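Local coordinates for protein oligoribonuclease (PDB 6A4D) that probably degrades very short RNA oligonucleotides as an exonuclease of the RNase H clan, working as a two-subunit assembly, at residues R146-P149 and E150-E153. The protein carries 1 engineered substitution. Residues are numbered along the deposited sequence; the frame is centred on the assembly and turned at random.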
loop_
_atom_site.group_PDB
_atom_site.type_symbol
_atom_site.label_atom_id
_atom_site.label_comp_id
_atom_site.label_asym_id
_atom_site.label_seq_id
_atom_site.Cartn_x
_atom_site.Cartn_y
_atom_site.Cartn_z
ATOM N N ARG A 146 12.140 -12.497 6.168
ATOM C CA ARG A 146 13.336 -12.768 5.409
ATOM C C ARG A 146 14.595 -12.410 6.115
ATOM O O ARG A 146 15.591 -13.020 5.874
ATOM C CB ARG A 146 13.315 -11.971 4.100
ATOM C CG ARG A 146 12.166 -12.425 3.217
ATOM C CD ARG A 146 12.137 -11.629 1.911
ATOM N NE ARG A 146 11.093 -12.156 1.012
ATOM C CZ ARG A 146 9.788 -12.139 1.253
ATOM N NH1 ARG A 146 9.279 -11.635 2.369
ATOM N NH2 ARG A 146 8.956 -12.645 0.348
ATOM N N TRP A 147 14.580 -11.402 6.964
ATOM C CA TRP A 147 15.802 -10.934 7.540
ATOM C C TRP A 147 15.891 -11.340 9.002
ATOM O O TRP A 147 16.983 -11.413 9.522
ATOM C CB TRP A 147 15.928 -9.391 7.459
ATOM C CG TRP A 147 16.039 -8.806 6.098
ATOM C CD1 TRP A 147 16.200 -9.476 4.939
ATOM C CD2 TRP A 147 15.998 -7.397 5.746
ATOM N NE1 TRP A 147 16.233 -8.589 3.884
ATOM C CE2 TRP A 147 16.117 -7.312 4.360
ATOM C CE3 TRP A 147 15.790 -6.234 6.465
ATOM C CZ2 TRP A 147 16.119 -6.111 3.690
ATOM C CZ3 TRP A 147 15.818 -5.020 5.809
ATOM C CH2 TRP A 147 15.947 -4.960 4.434
ATOM N N LYS A 148 14.806 -11.538 9.727
ATOM C CA LYS A 148 14.983 -11.862 11.152
ATOM C C LYS A 148 13.740 -12.528 11.673
ATOM O O LYS A 148 13.063 -12.046 12.595
ATOM C CB LYS A 148 15.335 -10.564 11.916
ATOM C CG LYS A 148 15.978 -10.800 13.240
ATOM C CD LYS A 148 16.265 -9.509 13.963
ATOM C CE LYS A 148 16.919 -9.807 15.321
ATOM N NZ LYS A 148 17.245 -8.520 15.988
ATOM N N PRO A 149 13.469 -13.727 11.141
ATOM C CA PRO A 149 12.212 -14.351 11.367
ATOM C C PRO A 149 11.867 -14.589 12.809
ATOM O O PRO A 149 10.681 -14.571 13.176
ATOM C CB PRO A 149 12.306 -15.667 10.559
ATOM C CG PRO A 149 13.727 -15.856 10.250
ATOM C CD PRO A 149 14.288 -14.480 10.176
ATOM N N GLU A 150 12.866 -14.707 13.636
ATOM C CA GLU A 150 12.600 -14.913 15.045
ATOM C C GLU A 150 11.858 -13.827 15.787
ATOM O O GLU A 150 11.208 -14.110 16.794
ATOM C CB GLU A 150 13.882 -15.203 15.793
ATOM C CG GLU A 150 13.567 -16.191 16.907
ATOM C CD GLU A 150 14.738 -17.085 17.294
ATOM O OE1 GLU A 150 14.669 -17.624 18.433
ATOM O OE2 GLU A 150 15.687 -17.212 16.479
ATOM N N VAL A 151 11.943 -12.587 15.300
ATOM C CA VAL A 151 11.128 -11.527 15.848
ATOM C C VAL A 151 9.638 -11.905 15.802
ATOM O O VAL A 151 8.896 -11.472 16.641
ATOM C CB VAL A 151 11.370 -10.212 15.071
ATOM C CG1 VAL A 151 10.323 -9.166 15.373
ATOM C CG2 VAL A 151 12.758 -9.666 15.370
ATOM N N LEU A 152 9.202 -12.695 14.828
ATOM C CA LEU A 152 7.786 -12.965 14.656
ATOM C C LEU A 152 7.166 -13.750 15.811
ATOM O O LEU A 152 5.927 -13.740 15.981
ATOM C CB LEU A 152 7.584 -13.704 13.332
ATOM C CG LEU A 152 7.983 -12.965 12.044
ATOM C CD1 LEU A 152 7.689 -13.819 10.843
ATOM C CD2 LEU A 152 7.175 -11.687 11.896
ATOM N N GLU A 153 8.008 -14.413 16.613
ATOM C CA GLU A 153 7.525 -15.125 17.801
ATOM C C GLU A 153 6.970 -14.196 18.817
ATOM O O GLU A 153 6.110 -14.579 19.610
ATOM C CB GLU A 153 8.643 -15.867 18.541
ATOM C CG GLU A 153 9.177 -17.085 17.866
ATOM C CD GLU A 153 9.984 -17.953 18.829
ATOM O OE1 GLU A 153 9.468 -18.390 19.891
ATOM O OE2 GLU A 153 11.152 -18.228 18.497
#
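Lys148 and Val151 meet where the chain, having left helix 137-147, winds into a succession of turns, and the lysine side chain illustrates how one residue can serve both a fold and a dimer. Its CB starts 4.4 Å from Val151 CG2. CG lies anti to the backbone N (chi1 -161°), and the chain beyond runs fully extended, crossing the valine at a slant. Lys148 CG passes 4.0 Å from Val151 CG2. CD of Lys148 comes closest, 3.8 Å from that same methyl, and CE is already drawing off at 4.2 Å. NZ then leaves the turn, hydrogen-bonding to the carbonyl O of Leu180 in its own chain and to that of Lys183 in the second subunit.

Alongside this apolar contact the backbone closes the first turn: Val151 N donates to Lys148 O over 3.0 Å, with the donor tilted 29° from the carbonyl plane. One residue on, Leu152 N gives a 2.9 Å bond to Pro149 O, arriving well above the carbonyl plane. Glu153 N bonds Glu150 O in turn, making three successive i to i+3 bonds that keep the chain coiled. Leu152 folds its CG beside its backbone N (chi1 -62°), bringing CG to 3.3 Å from Pro149 O.

Val151 also rests on Tyr177 and Leu180, and Leu152 on Tyr177 and Ala144, so the turn bridges helices 137-147 and 163-180. Chemically, the division is clear: the lysine's methylenes pack against a buried valine, while its ammonium, gripped by carbonyl oxygens from both subunits, ties this turn to the dimer interface.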